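Side-chain contacts in head completion protein gp6 (PDB 3JVO), which completes the phage head as a thirteen-membered ring in the head-tail connector, binding portal protein and gp7 around an open central channel for DNA ejection: residues F67-M70 and F71-T75; V8-L11 and S12-K15. All coordinates share one frame; numbering follows the deposited sequence.

Contact 1 of 2, residues F67-M70 and F71-T75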
loop_
_atom_site.group_PDB
_atom_site.type_symbol
_atom_site.label_atom_id
_atom_site.label_comp_id
_atom_site.label_asym_id
_atom_site.label_seq_id
_atom_site.Cartn_x
_atom_site.Cartn_y
_atom_site.Cartn_z
ATOM N N PHE G 67 29.113 22.402 -4.429
ATOM C CA PHE G 67 28.838 23.813 -4.110
ATOM C C PHE G 67 27.331 24.102 -4.160
ATOM O O PHE G 67 26.764 24.697 -3.235
ATOM C CB PHE G 67 29.598 24.745 -5.081
ATOM C CG PHE G 67 28.973 26.124 -5.212
ATOM C CD1 PHE G 67 29.286 27.135 -4.313
ATOM C CD2 PHE G 67 28.034 26.385 -6.206
ATOM C CE1 PHE G 67 28.665 28.390 -4.418
ATOM C CE2 PHE G 67 27.426 27.646 -6.329
ATOM C CZ PHE G 67 27.746 28.642 -5.442
ATOM N N ALA G 68 26.677 23.700 -5.248
ATOM C CA ALA G 68 25.250 23.984 -5.374
ATOM C C ALA G 68 24.461 23.235 -4.281
ATOM O O ALA G 68 23.485 23.742 -3.766
ATOM C CB ALA G 68 24.742 23.629 -6.794
ATOM N N ASP G 69 24.895 22.033 -3.905
ATOM C CA ASP G 69 24.201 21.334 -2.818
ATOM C C ASP G 69 24.230 22.151 -1.509
ATOM O O ASP G 69 23.194 22.333 -0.873
ATOM C CB ASP G 69 24.764 19.936 -2.604
ATOM C CG ASP G 69 24.014 19.177 -1.550
ATOM O OD1 ASP G 69 22.792 18.913 -1.733
ATOM O OD2 ASP G 69 24.643 18.867 -0.512
HETATM N N MSE G 70 25.397 22.672 -1.132
HETATM C CA MSE G 70 25.535 23.586 0.023
HETATM C C MSE G 70 24.622 24.804 -0.054
HETATM O O MSE G 70 24.045 25.245 0.935
HETATM C CB MSE G 70 26.974 24.098 0.145
HETATM C CG MSE G 70 27.995 23.027 0.446
HETATM SE SE MSE G 70 27.608 22.153 2.141
HETATM C CE MSE G 70 27.765 23.684 3.371
ATOM N N PHE G 71 24.534 25.379 -1.243
ATOM C CA PHE G 71 23.707 26.541 -1.424
ATOM C C PHE G 71 22.204 26.258 -1.254
ATOM O O PHE G 71 21.476 27.054 -0.670
ATOM C CB PHE G 71 23.970 27.209 -2.767
ATOM C CG PHE G 71 23.160 28.456 -2.955
ATOM C CD1 PHE G 71 23.612 29.665 -2.439
ATOM C CD2 PHE G 71 21.928 28.412 -3.591
ATOM C CE1 PHE G 71 22.832 30.851 -2.574
ATOM C CE2 PHE G 71 21.145 29.595 -3.748
ATOM C CZ PHE G 71 21.611 30.805 -3.236
ATOM N N GLU G 72 21.773 25.100 -1.733
ATOM C CA GLU G 72 20.374 24.714 -1.718
ATOM C C GLU G 72 19.922 24.035 -0.433
ATOM O O GLU G 72 18.758 24.148 -0.054
ATOM C CB GLU G 72 20.093 23.770 -2.894
ATOM C CG GLU G 72 20.427 24.367 -4.273
ATOM C CD GLU G 72 19.562 25.559 -4.676
ATOM O OE1 GLU G 72 18.471 25.741 -4.112
ATOM O OE2 GLU G 72 19.964 26.313 -5.604
ATOM N N HIS G 73 20.820 23.291 0.212
ATOM C CA HIS G 73 20.436 22.471 1.356
ATOM C C HIS G 73 21.303 22.893 2.560
ATOM O O HIS G 73 22.472 22.494 2.687
ATOM C CB HIS G 73 20.559 20.978 1.012
ATOM C CG HIS G 73 19.877 20.592 -0.273
ATOM N ND1 HIS G 73 20.551 20.022 -1.333
ATOM C CD2 HIS G 73 18.589 20.723 -0.676
ATOM C CE1 HIS G 73 19.707 19.795 -2.323
ATOM N NE2 HIS G 73 18.511 20.221 -1.955
ATOM N N ARG G 74 20.689 23.700 3.424
ATOM C CA ARG G 74 21.365 24.486 4.442
ATOM C C ARG G 74 21.451 23.814 5.818
ATOM O O ARG G 74 22.148 24.312 6.670
ATOM C CB ARG G 74 20.634 25.838 4.609
ATOM C CG ARG G 74 20.529 26.678 3.321
ATOM C CD ARG G 74 21.736 27.506 3.135
ATOM N NE ARG G 74 21.725 28.244 1.881
ATOM C CZ ARG G 74 21.540 29.560 1.760
ATOM N NH1 ARG G 74 21.354 30.331 2.825
ATOM N NH2 ARG G 74 21.581 30.111 0.556
ATOM N N THR G 75 20.726 22.711 6.045
ATOM C CA THR G 75 20.638 22.106 7.387
ATOM C C THR G 75 21.199 20.687 7.397
ATOM O O THR G 75 21.016 19.953 6.434
ATOM C CB THR G 75 19.157 22.049 7.871
ATOM O OG1 THR G 75 18.380 21.368 6.872
ATOM C CG2 THR G 75 18.572 23.444 8.019
HETATM O O HOH W 1 24.148 20.254 2.112
#
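Asp69 and His73 meet side chain to side chain at the C-terminal end of helix 57-72, where a His-carboxylate hydrogen bond spans one helical turn. His73 ND1 donates to Asp69 OD1 at 2.5 Å with an N-H...O angle of 153°, so the bond is short and fairly straight. The oxygen lies close to the imidazole plane, yet it is approached from above its own carboxylate plane; the two planes stand 55° apart. Asp69 CG is anti to the backbone N (chi1 -177°), a setting that carries the carboxylate up the helix toward the ring of His73.

The same two residues are tied twice more. His73 N donates to Asp69 O at 2.8 Å, the final i to i+4 backbone bond before the chain leaves helical geometry at His73, and a water gives protons to both Asp69 OD2 (3.0 Å) and His73 O (2.9 Å). The imidazole cannot turn freely: Glu72 CB lies 3.9 Å above the plane over the ring centre, and His73 NE2 is bonded to Glu79 of the third subunit. Gln77 of that subunit also reaches Asp69 OD2, so both ends of the pair are held across a subunit boundary. With a carboxylate at each nitrogen the ring is probably protonated, which would favour an ionised Asp69.

Further out, Phe71 N and Glu72 N bond back to Phe67 O and Ala68 O, keeping the last turn regular. Arg74 folds back over the helix end, its chain bent at chi2, and NE donates to Phe71 O at 2.8 Å from above the carbonyl plane, while NH2 sits 3.4 Å above the Phe71 ring plane, offset toward the rim.

Contact 2 of 2, residues V8-L11 and S12-K15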
loop_
_atom_site.group_PDB
_atom_site.type_symbol
_atom_site.label_atom_id
_atom_site.label_comp_id
_atom_site.label_asym_id
_atom_site.label_seq_id
_atom_site.Cartn_x
_atom_site.Cartn_y
_atom_site.Cartn_z
ATOM N N VAL G 8 40.183 28.782 -10.173
ATOM C CA VAL G 8 39.779 27.568 -10.884
ATOM C C VAL G 8 38.398 27.802 -11.533
ATOM O O VAL G 8 38.221 27.568 -12.716
ATOM C CB VAL G 8 39.750 26.350 -9.902
ATOM C CG1 VAL G 8 39.318 25.058 -10.595
ATOM C CG2 VAL G 8 41.117 26.158 -9.216
ATOM N N ILE G 9 37.422 28.267 -10.747
ATOM C CA ILE G 9 36.099 28.609 -11.258
ATOM C C ILE G 9 35.740 29.968 -10.720
ATOM O O ILE G 9 35.692 30.164 -9.507
ATOM C CB ILE G 9 35.018 27.631 -10.768
ATOM C CG1 ILE G 9 35.336 26.205 -11.197
ATOM C CG2 ILE G 9 33.602 28.068 -11.262
ATOM C CD1 ILE G 9 34.485 25.154 -10.493
ATOM N N SER G 10 35.449 30.906 -11.609
ATOM C CA SER G 10 35.143 32.274 -11.177
ATOM C C SER G 10 33.869 32.340 -10.331
ATOM O O SER G 10 32.994 31.489 -10.432
ATOM C CB SER G 10 34.993 33.180 -12.386
ATOM O OG SER G 10 33.787 32.851 -13.062
ATOM N N LEU G 11 33.778 33.365 -9.497
ATOM C CA LEU G 11 32.587 33.611 -8.689
ATOM C C LEU G 11 31.345 33.774 -9.564
ATOM O O LEU G 11 30.262 33.297 -9.221
ATOM C CB LEU G 11 32.787 34.865 -7.825
ATOM C CG LEU G 11 31.644 35.259 -6.893
ATOM C CD1 LEU G 11 31.335 34.114 -5.960
ATOM C CD2 LEU G 11 32.010 36.525 -6.081
ATOM N N SER G 12 31.516 34.467 -10.685
ATOM C CA SER G 12 30.481 34.609 -11.689
ATOM C C SER G 12 29.934 33.256 -12.156
ATOM O O SER G 12 28.729 33.085 -12.266
ATOM C CB SER G 12 31.033 35.383 -12.887
ATOM O OG SER G 12 30.041 35.509 -13.891
ATOM N N LEU G 13 30.818 32.298 -12.424
ATOM C CA LEU G 13 30.391 30.954 -12.805
ATOM C C LEU G 13 29.671 30.207 -11.685
ATOM O O LEU G 13 28.656 29.564 -11.940
ATOM C CB LEU G 13 31.556 30.133 -13.334
ATOM C CG LEU G 13 31.917 30.290 -14.815
ATOM C CD1 LEU G 13 33.105 29.402 -15.115
ATOM C CD2 LEU G 13 30.769 29.898 -15.714
ATOM N N PHE G 14 30.177 30.290 -10.455
ATOM C CA PHE G 14 29.465 29.686 -9.312
ATOM C C PHE G 14 28.033 30.208 -9.212
ATOM O O PHE G 14 27.108 29.432 -9.020
ATOM C CB PHE G 14 30.180 29.939 -7.990
ATOM C CG PHE G 14 31.318 29.036 -7.750
ATOM C CD1 PHE G 14 31.108 27.668 -7.526
ATOM C CD2 PHE G 14 32.625 29.532 -7.752
ATOM C CE1 PHE G 14 32.176 26.811 -7.316
ATOM C CE2 PHE G 14 33.703 28.675 -7.537
ATOM C CZ PHE G 14 33.479 27.307 -7.318
ATOM N N LYS G 15 27.858 31.516 -9.377
ATOM C CA LYS G 15 26.540 32.118 -9.318
ATOM C C LYS G 15 25.616 31.659 -10.428
ATOM O O LYS G 15 24.422 31.514 -10.212
ATOM C CB LYS G 15 26.638 33.633 -9.341
ATOM C CG LYS G 15 27.213 34.240 -8.050
ATOM C CD LYS G 15 26.915 35.739 -8.052
ATOM C CE LYS G 15 28.060 36.538 -7.514
ATOM N NZ LYS G 15 27.863 38.043 -7.650
#
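Ile9 lies over the ring of Phe14, and this pair forms the close-packed side of the turn. The methyl Ile9 CG2 stands 3.9 Å from the ring centroid and 16° off its normal, a CH-pi contact over one face. CG2 is anti to the backbone N of Ile9, and the same methyl also touches Leu13 CB at 3.6 Å, so one branch fills the angle between two successive helix residues. Ile9 CB meets Phe14 CE2 at 3.6 Å, and the two side chains cross at about a right angle. Beyond them, Phe14 is enclosed by Val5 and Leu6 and by Val63 and Leu64 of helix 57-72, consistent with its burial.

The polar side of the turn is more open. Ser10 OG, placed between its backbone N and carbonyl carbon (chi1 71°), accepts from Leu13 N at 3.1 Å with an N-H...O angle of 157°; OG also lies against Leu13 CB and CG. The Ser10 carbonyl takes a second bond, from Phe14 N at 3.1 Å, so this one residue receives two amides of the first turn. Ser12 is exposed. Leu11 and Lys15 share a single slight touch, CG to CE at 3.9 Å, as their chains cross obliquely; Leu11 otherwise packs on Leu6 and Ile29. The lysine chain bends at chi3, and its NZ forms salt bridges with Asp23 and Asp26.

Ser10 capping Leu13 N, bracketed by the Ile9-Phe14 contact between N' and N4, makes a serine N-cap with a hydrophobic staple at the start of helix 11-17.

How the contacts relate
The two contacts mark opposite kinds of helix terminus: contact 2 caps the start of helix 11-17, and contact 1 closes the end of helix 57-72. Their centres lie 16 Å apart, yet they touch directly, Phe67 CE2 coming within 3.2 Å of Phe14 O, and the Phe67 and Phe14 rings meet with planes at about 55°. This aromatic pair therefore packs helix 11-17 against helix 57-72. Their outward faces differ. Contact 1 reaches two other subunits through hydrogen bonds, whereas at contact 2 Leu13 packs on Leu28 of the third subunit. Contact 1 thus meets the subunit boundaries of the thirteen-membered ring with polar bonds, contact 2 with apolar packing.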